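Local coordinates for exocyst complex component EXO70 (Saccharomyces cerevisiae, PDB 2B1E), which acts in the secretory pathway as a subunit of the exocyst, the complex that tethers secretory vesicles to sites of exocytosis, and plays a role in exocyst assembly, at residues A400-S405 and I453-S458; D459-T464 and I523-P528. All blocks are in the same frame, centred on the assembly; numbering follows the deposited sequence.

Interaction 1 of 2, residues A400-S405 and I453-S458; sequences ANPNSS and ISYMVS
Ser-454 meets the proline ring of the loop before helix 410-429: its OG lies 3.7 Å from Pro-402 CB. The same hydroxyl is hydrogen-bonded to Arg-461, about two turns further along the same helix. Tyr-455 and Pro-402 form the main contact. The tyrosine chi1 of -92°, away from the staggered values, sends the phenol alongside the loop, where Pro-402 crosses it at about a right angle. The pyrrolidine touches one flank of the phenol, with Pro-402 CG 3.5 Å from Tyr-455 CE1. Beyond the ring, Tyr-455 OH accepts a hydrogen bond from Asn-401 N at 2.9 Å and is also hydrogen-bonded to Glu-384 of helix 364-391. That glutamate in turn binds Ala-400 N. Ser-458 follows one turn after Ser-454 and faces the peptide beyond the proline: its OG is 3.1 Å from Pro-402 O. It donates to a water at 2.9 Å from OG, and this water donates to Asn-403 OD1. Residues 401-404 form a type I beta turn, and Asn-401 OD1 receives Asn-403 N in an Asx turn, the donor standing above the carbonyl plane, while Asn-401 ND2 is hydrogen-bonded to Asp-398. Phenol oxygen and Glu-384 carboxylate thus occupy the two backbone N-H groups at the entry to this internally braced turn, so the loop is fixed here through its backbone and not by charged side chains of its own.

Interaction 2 of 2, residues D459-T464 and I523-P528; sequences DWRDLT and ISLVMP
Leu-525 reaches across to Arg-461 and Trp-460 of helix 440-473, and apolar packing carries the contact. Its CG stands anti to the backbone N (chi1 -169°), which extends the isobutyl group between the side chains of Arg-461 and Thr-464. Leu-525 CD2 presses on Arg-461 CG at 3.4 Å, the two side chains crossing at about a right angle, and it also lies 3.9 Å from Trp-460 CB. Next to it, Val-526 CG2 approaches the six-membered part of the indole, 3.7 Å from Trp-460 CE3. The indole further touches Leu-500 of helix 483-504 and Leu-562 of helix 552-563. Helices 440-473 and 512-537 are neighbouring members of the helical bundle at the C-terminal end of this all-helical Exo70 chain; here the two segments run nearly parallel, at 15°, with axes 9.6 Å apart. The threonine methyl rests over the facing backbone, Thr-464 CG2 being 3.6 Å from Leu-525 O. Polar groups are satisfied on their own side. With chi1 57°, Thr-464 OG1 turns back along its helix and donates to Arg-461 O at 3.0 Å, from above the carbonyl plane, while still touching Leu-525 CG. The guanidinium of Arg-461 instead leaves the interface through a chain bent at chi3, toward Ser-454.

Overall arrangement
From the N terminus, the chain reaches the loop 400-405 after helix 364-391, passes through helix 410-429 and returns on helix 440-473, whose residues 453-458 close interaction 1. The same helix continues into 459-464, which opens interaction 2; helix 483-504 intervenes before residues 523-528 of helix 512-537 close it. The two contacts are therefore in series, neither nested nor crossed, with centres about 13 Å apart. Helix 440-473 is their common element, tying a loop to the bundle at one level and helix 512-537 at the next. They also touch directly: the polar end of Arg-461 links interaction 2 to interaction 1, and Val-457 packs on Leu-525.

Interaction 1 of 2, residues A400-S405 and I453-S458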
loop_
_atom_site.group_PDB
_atom_site.type_symbol
_atom_site.label_atom_id
_atom_site.label_comp_id
_atom_site.label_asym_id
_atom_site.label_seq_id
_atom_site.Cartn_x
_atom_site.Cartn_y
_atom_site.Cartn_z
ATOM N N ALA A 400 27.331 16.578 -3.138
ATOM C CA ALA A 400 26.527 17.665 -2.603
ATOM C C ALA A 400 27.381 18.818 -2.117
ATOM O O ALA A 400 27.091 19.422 -1.087
ATOM C CB ALA A 400 25.650 17.154 -1.468
ATOM N N ASN A 401 28.443 19.123 -2.844
ATOM C CA ASN A 401 29.301 20.227 -2.455
ATOM C C ASN A 401 29.761 21.010 -3.672
ATOM O O ASN A 401 30.771 20.686 -4.284
ATOM C CB ASN A 401 30.509 19.716 -1.666
ATOM C CG ASN A 401 31.442 20.836 -1.248
ATOM O OD1 ASN A 401 31.083 22.015 -1.326
ATOM N ND2 ASN A 401 32.641 20.476 -0.788
ATOM N N PRO A 402 29.004 22.055 -4.048
ATOM C CA PRO A 402 29.289 22.928 -5.190
ATOM C C PRO A 402 30.603 23.704 -5.063
ATOM O O PRO A 402 31.094 24.257 -6.043
ATOM C CB PRO A 402 28.088 23.875 -5.212
ATOM C CG PRO A 402 26.992 23.047 -4.635
ATOM C CD PRO A 402 27.668 22.338 -3.494
ATOM N N ASN A 403 31.164 23.741 -3.856
ATOM C CA ASN A 403 32.401 24.475 -3.604
ATOM C C ASN A 403 33.647 23.616 -3.455
ATOM O O ASN A 403 34.700 24.113 -3.061
ATOM C CB ASN A 403 32.247 25.333 -2.346
ATOM C CG ASN A 403 31.030 26.225 -2.402
ATOM O OD1 ASN A 403 30.891 27.045 -3.307
ATOM N ND2 ASN A 403 30.133 26.063 -1.434
ATOM N N SER A 404 33.533 22.330 -3.759
ATOM C CA SER A 404 34.673 21.428 -3.654
ATOM C C SER A 404 35.785 21.794 -4.644
ATOM O O SER A 404 35.588 21.722 -5.861
ATOM C CB SER A 404 34.220 19.993 -3.912
ATOM O OG SER A 404 35.332 19.130 -3.935
ATOM N N SER A 405 36.952 22.181 -4.127
ATOM C CA SER A 405 38.070 22.532 -5.002
ATOM C C SER A 405 38.662 21.234 -5.538
ATOM O O SER A 405 39.178 21.192 -6.654
ATOM C CB SER A 405 39.144 23.319 -4.238
ATOM O OG SER A 405 39.778 22.508 -3.265
ATOM N N ILE A 453 22.913 23.397 -10.546
ATOM C CA ILE A 453 23.023 24.575 -11.397
ATOM C C ILE A 453 24.287 25.221 -10.836
ATOM O O ILE A 453 25.160 25.674 -11.571
ATOM C CB ILE A 453 21.838 25.551 -11.196
ATOM C CG1 ILE A 453 20.592 25.019 -11.913
ATOM C CG2 ILE A 453 22.220 26.947 -11.691
ATOM C CD1 ILE A 453 19.270 25.632 -11.403
ATOM N N SER A 454 24.381 25.230 -9.508
ATOM C CA SER A 454 25.537 25.805 -8.831
ATOM C C SER A 454 26.831 25.084 -9.249
ATOM O O SER A 454 27.872 25.721 -9.413
ATOM C CB SER A 454 25.339 25.745 -7.310
ATOM O OG SER A 454 26.179 26.695 -6.673
ATOM N N TYR A 455 26.773 23.764 -9.419
ATOM C CA TYR A 455 27.952 23.018 -9.875
ATOM C C TYR A 455 28.418 23.597 -11.223
ATOM O O TYR A 455 29.609 23.801 -11.439
ATOM C CB TYR A 455 27.629 21.527 -10.074
ATOM C CG TYR A 455 27.892 20.637 -8.872
ATOM C CD1 TYR A 455 27.349 20.938 -7.629
ATOM C CD2 TYR A 455 28.647 19.468 -8.993
ATOM C CE1 TYR A 455 27.541 20.116 -6.540
ATOM C CE2 TYR A 455 28.845 18.622 -7.892
ATOM C CZ TYR A 455 28.288 18.961 -6.670
ATOM O OH TYR A 455 28.481 18.168 -5.556
ATOM N N MET A 456 27.473 23.864 -12.122
ATOM C CA MET A 456 27.807 24.401 -13.447
ATOM C C MET A 456 28.309 25.843 -13.434
ATOM O O MET A 456 29.066 26.245 -14.311
ATOM C CB MET A 456 26.595 24.310 -14.402
ATOM C CG MET A 456 26.206 22.886 -14.821
ATOM S SD MET A 456 25.037 22.809 -16.227
ATOM C CE MET A 456 23.699 23.732 -15.574
ATOM N N VAL A 457 27.881 26.622 -12.450
ATOM C CA VAL A 457 28.298 28.021 -12.344
ATOM C C VAL A 457 29.609 28.175 -11.564
ATOM O O VAL A 457 30.307 29.187 -11.701
ATOM C CB VAL A 457 27.183 28.863 -11.647
ATOM C CG1 VAL A 457 27.652 30.286 -11.396
ATOM C CG2 VAL A 457 25.935 28.886 -12.514
ATOM N N SER A 458 29.956 27.157 -10.775
ATOM C CA SER A 458 31.146 27.201 -9.931
ATOM C C SER A 458 32.465 27.578 -10.585
ATOM O O SER A 458 33.222 28.375 -10.033
ATOM C CB SER A 458 31.333 25.877 -9.192
ATOM O OG SER A 458 32.412 25.996 -8.273
HETATM O O HOH W 1 31.277 27.179 -5.901
#

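Interaction 2 of 2, residues D459-T464 and I523-P528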
loop_
_atom_site.group_PDB
_atom_site.type_symbol
_atom_site.label_atom_id
_atom_site.label_comp_id
_atom_site.label_asym_id
_atom_site.label_seq_id
_atom_site.Cartn_x
_atom_site.Cartn_y
_atom_site.Cartn_z
ATOM N N ASP A 459 32.753 26.999 -11.747
ATOM C CA ASP A 459 33.997 27.297 -12.445
ATOM C C ASP A 459 34.048 28.766 -12.850
ATOM O O ASP A 459 35.119 29.375 -12.902
ATOM C CB ASP A 459 34.149 26.384 -13.669
ATOM C CG ASP A 459 34.458 24.924 -13.289
ATOM O OD1 ASP A 459 34.285 24.544 -12.106
ATOM O OD2 ASP A 459 34.864 24.143 -14.182
ATOM N N TRP A 460 32.888 29.344 -13.144
ATOM C CA TRP A 460 32.842 30.745 -13.516
ATOM C C TRP A 460 33.133 31.604 -12.276
ATOM O O TRP A 460 33.718 32.682 -12.391
ATOM C CB TRP A 460 31.471 31.120 -14.102
ATOM C CG TRP A 460 31.178 30.492 -15.421
ATOM C CD1 TRP A 460 30.506 29.318 -15.642
ATOM C CD2 TRP A 460 31.550 30.991 -16.712
ATOM N NE1 TRP A 460 30.435 29.058 -16.987
ATOM C CE2 TRP A 460 31.068 30.067 -17.670
ATOM C CE3 TRP A 460 32.241 32.131 -17.155
ATOM C CZ2 TRP A 460 31.258 30.247 -19.046
ATOM C CZ3 TRP A 460 32.429 32.309 -18.524
ATOM C CH2 TRP A 460 31.939 31.371 -19.453
ATOM N N ARG A 461 32.727 31.126 -11.100
ATOM C CA ARG A 461 32.985 31.873 -9.867
ATOM C C ARG A 461 34.494 31.925 -9.625
ATOM O O ARG A 461 35.024 32.956 -9.184
ATOM C CB ARG A 461 32.278 31.225 -8.666
ATOM C CG ARG A 461 30.754 31.311 -8.711
ATOM C CD ARG A 461 30.115 30.871 -7.384
ATOM N NE ARG A 461 30.062 29.418 -7.217
ATOM C CZ ARG A 461 28.978 28.677 -7.441
ATOM N NH1 ARG A 461 27.850 29.245 -7.844
ATOM N NH2 ARG A 461 29.018 27.368 -7.255
ATOM N N ASP A 462 35.190 30.825 -9.918
ATOM C CA ASP A 462 36.650 30.784 -9.743
ATOM C C ASP A 462 37.315 31.826 -10.646
ATOM O O ASP A 462 38.233 32.537 -10.236
ATOM C CB ASP A 462 37.193 29.396 -10.091
ATOM C CG ASP A 462 36.719 28.324 -9.122
ATOM O OD1 ASP A 462 36.046 28.670 -8.128
ATOM O OD2 ASP A 462 37.026 27.138 -9.352
ATOM N N LEU A 463 36.845 31.907 -11.882
ATOM C CA LEU A 463 37.368 32.869 -12.851
ATOM C C LEU A 463 37.265 34.305 -12.331
ATOM O O LEU A 463 38.247 35.062 -12.347
ATOM C CB LEU A 463 36.584 32.761 -14.162
ATOM C CG LEU A 463 36.956 33.741 -15.279
ATOM C CD1 LEU A 463 38.381 33.494 -15.712
ATOM C CD2 LEU A 463 36.033 33.564 -16.461
ATOM N N THR A 464 36.068 34.688 -11.893
ATOM C CA THR A 464 35.866 36.042 -11.394
ATOM C C THR A 464 36.593 36.287 -10.075
ATOM O O THR A 464 37.039 37.405 -9.812
ATOM C CB THR A 464 34.357 36.369 -11.245
ATOM O OG1 THR A 464 33.732 35.412 -10.383
ATOM C CG2 THR A 464 33.675 36.328 -12.614
ATOM N N ILE A 523 26.094 35.500 -16.818
ATOM C CA ILE A 523 26.226 36.911 -17.158
ATOM C C ILE A 523 26.258 37.781 -15.888
ATOM O O ILE A 523 27.075 38.694 -15.787
ATOM C CB ILE A 523 25.073 37.364 -18.105
ATOM C CG1 ILE A 523 25.237 36.672 -19.467
ATOM C CG2 ILE A 523 25.076 38.892 -18.266
ATOM C CD1 ILE A 523 24.124 36.969 -20.473
ATOM N N SER A 524 25.395 37.481 -14.916
ATOM C CA SER A 524 25.357 38.240 -13.662
ATOM C C SER A 524 26.682 38.207 -12.910
ATOM O O SER A 524 27.032 39.147 -12.193
ATOM C CB SER A 524 24.269 37.690 -12.724
ATOM O OG SER A 524 23.003 38.248 -13.016
ATOM N N LEU A 525 27.412 37.113 -13.067
ATOM C CA LEU A 525 28.678 36.935 -12.381
ATOM C C LEU A 525 29.853 37.578 -13.116
ATOM O O LEU A 525 30.666 38.284 -12.523
ATOM C CB LEU A 525 28.920 35.436 -12.204
ATOM C CG LEU A 525 30.023 34.892 -11.305
ATOM C CD1 LEU A 525 29.884 35.443 -9.891
ATOM C CD2 LEU A 525 29.905 33.372 -11.298
ATOM N N VAL A 526 29.927 37.341 -14.415
ATOM C CA VAL A 526 31.017 37.856 -15.221
ATOM C C VAL A 526 30.963 39.325 -15.660
ATOM O O VAL A 526 31.946 40.055 -15.505
ATOM C CB VAL A 526 31.180 36.997 -16.491
ATOM C CG1 VAL A 526 32.229 37.597 -17.399
ATOM C CG2 VAL A 526 31.560 35.583 -16.106
ATOM N N MET A 527 29.828 39.769 -16.202
ATOM C CA MET A 527 29.778 41.131 -16.721
ATOM C C MET A 527 29.942 42.300 -15.753
ATOM O O MET A 527 30.691 43.228 -16.044
ATOM C CB MET A 527 28.533 41.319 -17.590
ATOM C CG MET A 527 28.578 40.510 -18.905
ATOM S SD MET A 527 30.148 40.591 -19.829
ATOM C CE MET A 527 30.465 42.403 -19.838
ATOM N N PRO A 528 29.255 42.285 -14.600
ATOM C CA PRO A 528 29.465 43.438 -13.716
ATOM C C PRO A 528 30.945 43.598 -13.356
ATOM O O PRO A 528 31.475 44.707 -13.374
ATOM C CB PRO A 528 28.594 43.104 -12.503
ATOM C CG PRO A 528 27.432 42.364 -13.131
ATOM C CD PRO A 528 28.145 41.440 -14.117
#